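Local coordinates for protein proline dehydrogenase (Deinococcus radiodurans, PDB 4H6Q) that oxidises L-proline to delta-1-pyrroline-5-carboxylate with FAD as cofactor and a quinone as electron acceptor, the first step of proline breakdown to glutamate, at residues A58-D62 with Y96-K100; G132-M138 with H162-Q168. One frame throughout, in Å; residues are numbered along the deposited sequence.

Contact 1 and contact 2 are two side-by-side strand pairings in the wall of one beta/alpha barrel. Their centres lie about 9 Å apart. They come in series along the chain: 58-62 with 96-100 first, then 132-138 with 162-168. Strands 96-99 and 133-136 are neighbours in the parallel sheet, so the two contacts join directly. Val97 O and Cys135 N, 2.9 Å apart, probably form a hydrogen bond, and Tyr96 packs against Phe133. The C-terminal ends of the strands serve the active site. Contact 1 brings Lys100 to the proline analogue, while contact 2 brings Asp137 to the analogue, and Met138 and Gln168 to the flavin.

Contact 1 (A58-D62 with Y96-K100); sequences AGNLD and YVSIK. With TFB (tetrahydrofuran-2-carboxylic acid), chain D.
The amide of Asn60 lies beside the ring edge of Tyr96, with Asn60 OD1 3.3 Å from Tyr96 CD2 and near the ring plane. The amide and ring planes are 71° apart. CG of Asn60 is anti to its own N (chi1 170°), which carries the amide across to strand 96-99. There Ser98 OG donates to Asn60 OD1 at 2.7 Å, on a lone pair in the carbonyl plane. The same OG also bonds Arg189, so the hydroxyl links two polar groups in the buried interior. The backbones are joined by Leu61 N to Tyr96 O and Ser98 N to Leu61 O, both 2.9 Å. Val97 turns its side chain from strand 58-62 toward helix 71-90, but Val97 CG1 still touches Leu61 O at 3.4 Å. Further on, Asp62 OD1 is 2.8 Å from Ser98 O. A water joins Asp62 OD2 to Lys100 NZ. Lys100 NZ also donates to OXT of tetrahydrofuran-2-carboxylic acid at 2.9 Å and forms a salt bridge with Asp137. The arrangement is that of the first two strands of a TIM-type barrel, whose pairing closes the barrel wall, with the substrate-binding lysine at the C-terminal side of the second.

Contact 2 (G132-M138 with H162-Q168); sequences GFICLDM and HVGTVLQ. With FAD (flavin-adenine dinucleotide), chain C.
His162 lays its ring edge against Gly132 O. His162 ND1 donates to Gly132 O at 2.8 Å, almost straight (173°), with the oxygen near the ring plane. Its own carbonyl takes Ile134 N. Val163 turns to the side of helix 144-158 and sets Val163 CG2 4.1 Å from Leu136 CG. Gly164 meets the ring of Phe133 obliquely, with Phe133 CZ 3.4 Å from Gly164 N; the ring packs closely on the glycine backbone. Gly164 N and O bond Ile134 O and Leu136 N. Thr165 OG1 donates to Leu136 O at 2.8 Å, in the carbonyl plane. The hydroxyl reaches that oxygen because it is anti to its backbone nitrogen (chi1 -168°). Val166 wedges CG2 against Cys135 SG at 3.5 Å, and its CB meets Met138 CB. Gln168 crosses Met138 at about a right angle, and Gln168 NE2 donates to flavin O2 at 2.8 Å. Met138 O accepts from flavin N3, also at 2.8 Å, and Met138 N donates to O4 in a longer bond. Three bonds thus hold the pyrimidine edge of the isoalloxazine. Nearby, Asp137 is hydrogen-bonded to Tyr280 and in a salt bridge with Arg189. Strand 133-136, helix 144-158 and strand 163-168 make a parallel beta-alpha-beta unit, its C-terminal side forming part of the flavin site.

Contact 1 (A58-D62 with Y96-K100)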
# COMPACT_ATOMS: atom_id res chain seq x y z
N ALA A 58 -2.46 -11.56 7.14
CA ALA A 58 -3.55 -10.82 6.54
C ALA A 58 -3.20 -10.34 5.12
O ALA A 58 -2.00 -10.31 4.73
CB ALA A 58 -3.92 -9.60 7.43
N GLY A 59 -4.22 -9.98 4.31
CA GLY A 59 -3.97 -9.51 2.96
C GLY A 59 -4.34 -8.03 2.78
O GLY A 59 -5.18 -7.45 3.49
N ASN A 60 -3.70 -7.43 1.79
CA ASN A 60 -3.93 -6.04 1.42
C ASN A 60 -3.98 -6.06 -0.11
O ASN A 60 -2.93 -6.12 -0.79
CB ASN A 60 -2.75 -5.19 1.95
CG ASN A 60 -2.73 -3.79 1.44
OD1 ASN A 60 -3.68 -3.30 0.81
ND2 ASN A 60 -1.60 -3.11 1.71
N LEU A 61 -5.19 -6.08 -0.68
CA LEU A 61 -5.39 -6.33 -2.12
C LEU A 61 -5.09 -5.07 -2.94
O LEU A 61 -5.45 -3.96 -2.55
CB LEU A 61 -6.82 -6.80 -2.39
CG LEU A 61 -7.09 -8.24 -1.96
CD1 LEU A 61 -8.58 -8.42 -1.66
CD2 LEU A 61 -6.59 -9.16 -3.05
N ASP A 62 -4.52 -5.26 -4.13
CA ASP A 62 -4.32 -4.16 -5.04
C ASP A 62 -4.54 -4.59 -6.47
O ASP A 62 -3.92 -5.56 -6.91
CB ASP A 62 -2.92 -3.57 -4.83
CG ASP A 62 -2.53 -2.54 -5.88
OD1 ASP A 62 -3.06 -1.37 -5.87
OD2 ASP A 62 -1.72 -2.88 -6.72
N TYR A 96 -9.65 -5.01 2.53
CA TYR A 96 -8.53 -4.11 2.82
C TYR A 96 -7.83 -3.98 1.47
O TYR A 96 -7.29 -4.97 0.97
CB TYR A 96 -7.61 -4.71 3.88
CG TYR A 96 -6.54 -3.79 4.39
CD1 TYR A 96 -6.53 -3.44 5.75
CD2 TYR A 96 -5.53 -3.26 3.55
CE1 TYR A 96 -5.50 -2.63 6.29
CE2 TYR A 96 -4.54 -2.40 4.07
CZ TYR A 96 -4.52 -2.12 5.43
OH TYR A 96 -3.49 -1.33 5.93
N VAL A 97 -7.89 -2.79 0.87
CA VAL A 97 -7.46 -2.58 -0.51
C VAL A 97 -6.61 -1.31 -0.56
O VAL A 97 -6.97 -0.28 0.05
CB VAL A 97 -8.70 -2.46 -1.47
CG1 VAL A 97 -8.29 -2.09 -2.87
CG2 VAL A 97 -9.53 -3.74 -1.45
N SER A 98 -5.53 -1.37 -1.36
CA SER A 98 -4.70 -0.21 -1.66
C SER A 98 -4.94 0.24 -3.05
O SER A 98 -4.94 -0.58 -3.98
CB SER A 98 -3.21 -0.55 -1.43
OG SER A 98 -2.93 -0.81 -0.04
N ILE A 99 -5.14 1.55 -3.19
CA ILE A 99 -5.32 2.16 -4.51
C ILE A 99 -4.28 3.24 -4.72
O ILE A 99 -3.85 3.93 -3.79
CB ILE A 99 -6.75 2.74 -4.72
CG1 ILE A 99 -7.05 3.91 -3.77
CG2 ILE A 99 -7.80 1.61 -4.57
CD1 ILE A 99 -8.42 4.58 -4.02
N LYS A 100 -3.90 3.41 -6.00
CA LYS A 100 -3.11 4.56 -6.46
C LYS A 100 -4.07 5.57 -7.03
O LYS A 100 -4.85 5.25 -7.95
CB LYS A 100 -2.13 4.10 -7.56
CG LYS A 100 -0.92 3.39 -6.94
CD LYS A 100 -0.04 2.78 -8.02
CE LYS A 100 1.24 2.20 -7.41
NZ LYS A 100 1.03 1.15 -6.38
OA TFB D . 3.55 0.92 -4.02
CA TFB D . 4.72 0.21 -4.40
C TFB D . 4.73 -0.04 -5.89
OB TFB D . 5.80 -0.42 -6.44
CB TFB D . 4.68 -1.08 -3.69
CG TFB D . 3.27 -1.27 -3.39
CD TFB D . 2.61 0.06 -3.39
OXT TFB D . 3.69 0.13 -6.62
O HOH W 1 -0.44 -0.71 -7.91

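Contact 2 (G132-M138 with H162-Q168)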
# COMPACT_ATOMS: atom_id res chain seq x y z
N GLY A 132 -14.60 -2.48 5.98
CA GLY A 132 -13.26 -2.50 5.41
C GLY A 132 -12.46 -1.22 5.47
O GLY A 132 -12.79 -0.24 6.20
N PHE A 133 -11.35 -1.21 4.70
CA PHE A 133 -10.33 -0.19 4.80
C PHE A 133 -9.68 0.04 3.44
O PHE A 133 -9.38 -0.96 2.73
CB PHE A 133 -9.26 -0.63 5.82
CG PHE A 133 -8.17 0.37 6.05
CD1 PHE A 133 -8.32 1.38 7.00
CD2 PHE A 133 -6.98 0.30 5.33
CE1 PHE A 133 -7.26 2.28 7.25
CE2 PHE A 133 -5.95 1.18 5.55
CZ PHE A 133 -6.09 2.18 6.50
N ILE A 134 -9.40 1.31 3.11
CA ILE A 134 -8.67 1.63 1.88
C ILE A 134 -7.42 2.39 2.24
O ILE A 134 -7.49 3.38 2.99
CB ILE A 134 -9.54 2.55 0.98
CG1 ILE A 134 -10.86 1.87 0.56
CG2 ILE A 134 -8.75 3.01 -0.26
CD1 ILE A 134 -10.68 0.49 -0.18
N CYS A 135 -6.28 1.97 1.67
CA CYS A 135 -5.07 2.76 1.75
C CYS A 135 -4.84 3.53 0.44
O CYS A 135 -4.91 2.92 -0.64
CB CYS A 135 -3.84 1.88 2.05
SG CYS A 135 -2.30 2.87 2.13
N LEU A 136 -4.58 4.83 0.53
CA LEU A 136 -4.12 5.65 -0.60
C LEU A 136 -2.60 5.51 -0.68
O LEU A 136 -1.87 6.11 0.14
CB LEU A 136 -4.51 7.12 -0.41
CG LEU A 136 -6.00 7.32 -0.01
CD1 LEU A 136 -6.26 8.78 0.28
CD2 LEU A 136 -6.97 6.79 -1.08
N ASP A 137 -2.11 4.70 -1.65
CA ASP A 137 -0.66 4.54 -1.84
C ASP A 137 -0.04 5.92 -2.18
O ASP A 137 -0.70 6.82 -2.72
CB ASP A 137 -0.40 3.61 -3.02
CG ASP A 137 -0.61 2.14 -2.70
OD1 ASP A 137 -0.80 1.74 -1.53
OD2 ASP A 137 -0.56 1.36 -3.73
N MET A 138 1.22 6.09 -1.83
CA MET A 138 1.91 7.31 -2.21
C MET A 138 2.74 7.12 -3.48
O MET A 138 3.58 6.21 -3.55
CB MET A 138 2.78 7.87 -1.07
CG MET A 138 3.22 9.34 -1.32
SD MET A 138 1.83 10.52 -1.38
CE MET A 138 1.31 10.57 0.32
N HIS A 162 -11.28 3.93 8.36
CA HIS A 162 -11.64 3.39 7.05
C HIS A 162 -10.79 3.84 5.90
O HIS A 162 -10.93 3.26 4.81
CB HIS A 162 -13.13 3.64 6.72
CG HIS A 162 -14.07 3.01 7.69
ND1 HIS A 162 -14.23 1.64 7.78
CD2 HIS A 162 -14.77 3.54 8.71
CE1 HIS A 162 -15.06 1.36 8.78
NE2 HIS A 162 -15.38 2.49 9.37
N VAL A 163 -9.92 4.84 6.10
CA VAL A 163 -9.01 5.27 5.02
C VAL A 163 -7.70 5.64 5.65
O VAL A 163 -7.68 6.30 6.70
CB VAL A 163 -9.60 6.41 4.16
CG1 VAL A 163 -9.98 7.66 4.98
CG2 VAL A 163 -8.68 6.79 3.02
N GLY A 164 -6.61 5.21 5.03
CA GLY A 164 -5.25 5.47 5.46
C GLY A 164 -4.39 5.93 4.30
O GLY A 164 -4.87 5.99 3.15
N THR A 165 -3.13 6.24 4.59
CA THR A 165 -2.22 6.59 3.50
C THR A 165 -0.79 6.14 3.84
O THR A 165 -0.64 5.25 4.71
CB THR A 165 -2.35 8.09 3.08
OG1 THR A 165 -1.64 8.30 1.85
CG2 THR A 165 -1.80 9.07 4.13
N VAL A 166 0.18 6.69 3.12
CA VAL A 166 1.56 6.22 3.13
C VAL A 166 2.49 7.44 3.18
O VAL A 166 2.20 8.47 2.55
CB VAL A 166 1.88 5.46 1.81
CG1 VAL A 166 3.34 5.02 1.75
CG2 VAL A 166 0.89 4.26 1.60
N LEU A 167 3.60 7.34 3.94
CA LEU A 167 4.66 8.34 3.86
C LEU A 167 5.97 7.65 3.56
O LEU A 167 6.27 6.54 4.09
CB LEU A 167 4.80 9.18 5.13
CG LEU A 167 3.59 10.08 5.41
CD1 LEU A 167 3.70 10.68 6.77
CD2 LEU A 167 3.43 11.18 4.37
N GLN A 168 6.75 8.33 2.72
CA GLN A 168 8.01 7.74 2.21
C GLN A 168 9.21 8.34 2.94
O GLN A 168 9.42 9.59 2.92
CB GLN A 168 8.17 7.98 0.69
CG GLN A 168 7.04 7.40 -0.15
CD GLN A 168 6.69 8.24 -1.32
OE1 GLN A 168 6.61 9.47 -1.20
NE2 GLN A 168 6.38 7.62 -2.45
PA FAD C . 15.51 -2.34 0.88
O1A FAD C . 16.56 -1.60 1.71
O2A FAD C . 15.32 -1.92 -0.52
O5B FAD C . 15.68 -3.83 0.82
C5B FAD C . 15.84 -4.57 2.02
C4B FAD C . 16.00 -6.06 1.79
O4B FAD C . 14.73 -6.58 1.47
C3B FAD C . 16.85 -6.41 0.62
O3B FAD C . 18.24 -6.39 0.87
C2B FAD C . 16.31 -7.74 0.27
O2B FAD C . 16.72 -8.73 1.19
C1B FAD C . 14.84 -7.51 0.43
N9A FAD C . 14.19 -6.99 -0.77
C8A FAD C . 13.52 -5.77 -0.88
N7A FAD C . 13.03 -5.59 -2.11
C5A FAD C . 13.35 -6.73 -2.83
C6A FAD C . 13.13 -7.13 -4.14
N6A FAD C . 12.40 -6.32 -5.06
N1A FAD C . 13.61 -8.32 -4.53
C2A FAD C . 14.29 -9.13 -3.69
N3A FAD C . 14.54 -8.80 -2.42
C4A FAD C . 14.07 -7.63 -1.99
N1 FAD C . 6.77 2.86 -1.67
C2 FAD C . 6.11 3.93 -2.18
O2 FAD C . 6.84 4.90 -2.68
N3 FAD C . 4.74 4.04 -2.16
C4 FAD C . 3.95 3.03 -1.62
O4 FAD C . 2.60 3.15 -1.63
C4X FAD C . 4.61 1.85 -1.07
N5 FAD C . 3.88 0.83 -0.52
C5X FAD C . 4.58 -0.23 0.02
C6 FAD C . 3.87 -1.29 0.60
C7 FAD C . 4.56 -2.38 1.18
C7M FAD C . 3.79 -3.53 1.81
C8 FAD C . 5.98 -2.37 1.17
C8M FAD C . 6.76 -3.50 1.79
C9 FAD C . 6.68 -1.33 0.56
C9A FAD C . 6.00 -0.26 0.01
N10 FAD C . 6.74 0.79 -0.57
C10 FAD C . 6.05 1.85 -1.12
C1' FAD C . 8.19 0.82 -0.56
C2' FAD C . 8.89 0.39 -1.81
O2' FAD C . 8.06 -0.59 -2.41
C3' FAD C . 10.27 0.10 -1.17
O3' FAD C . 11.22 1.12 -1.29
C4' FAD C . 10.90 -1.21 -1.46
O4' FAD C . 9.98 -2.15 -1.02
C5' FAD C . 12.21 -1.30 -0.69
O5' FAD C . 12.21 -2.48 0.06
P FAD C . 12.61 -2.52 1.59
O1P FAD C . 11.99 -1.48 2.57
O2P FAD C . 12.55 -4.03 1.91
O3P FAD C . 14.21 -2.27 1.66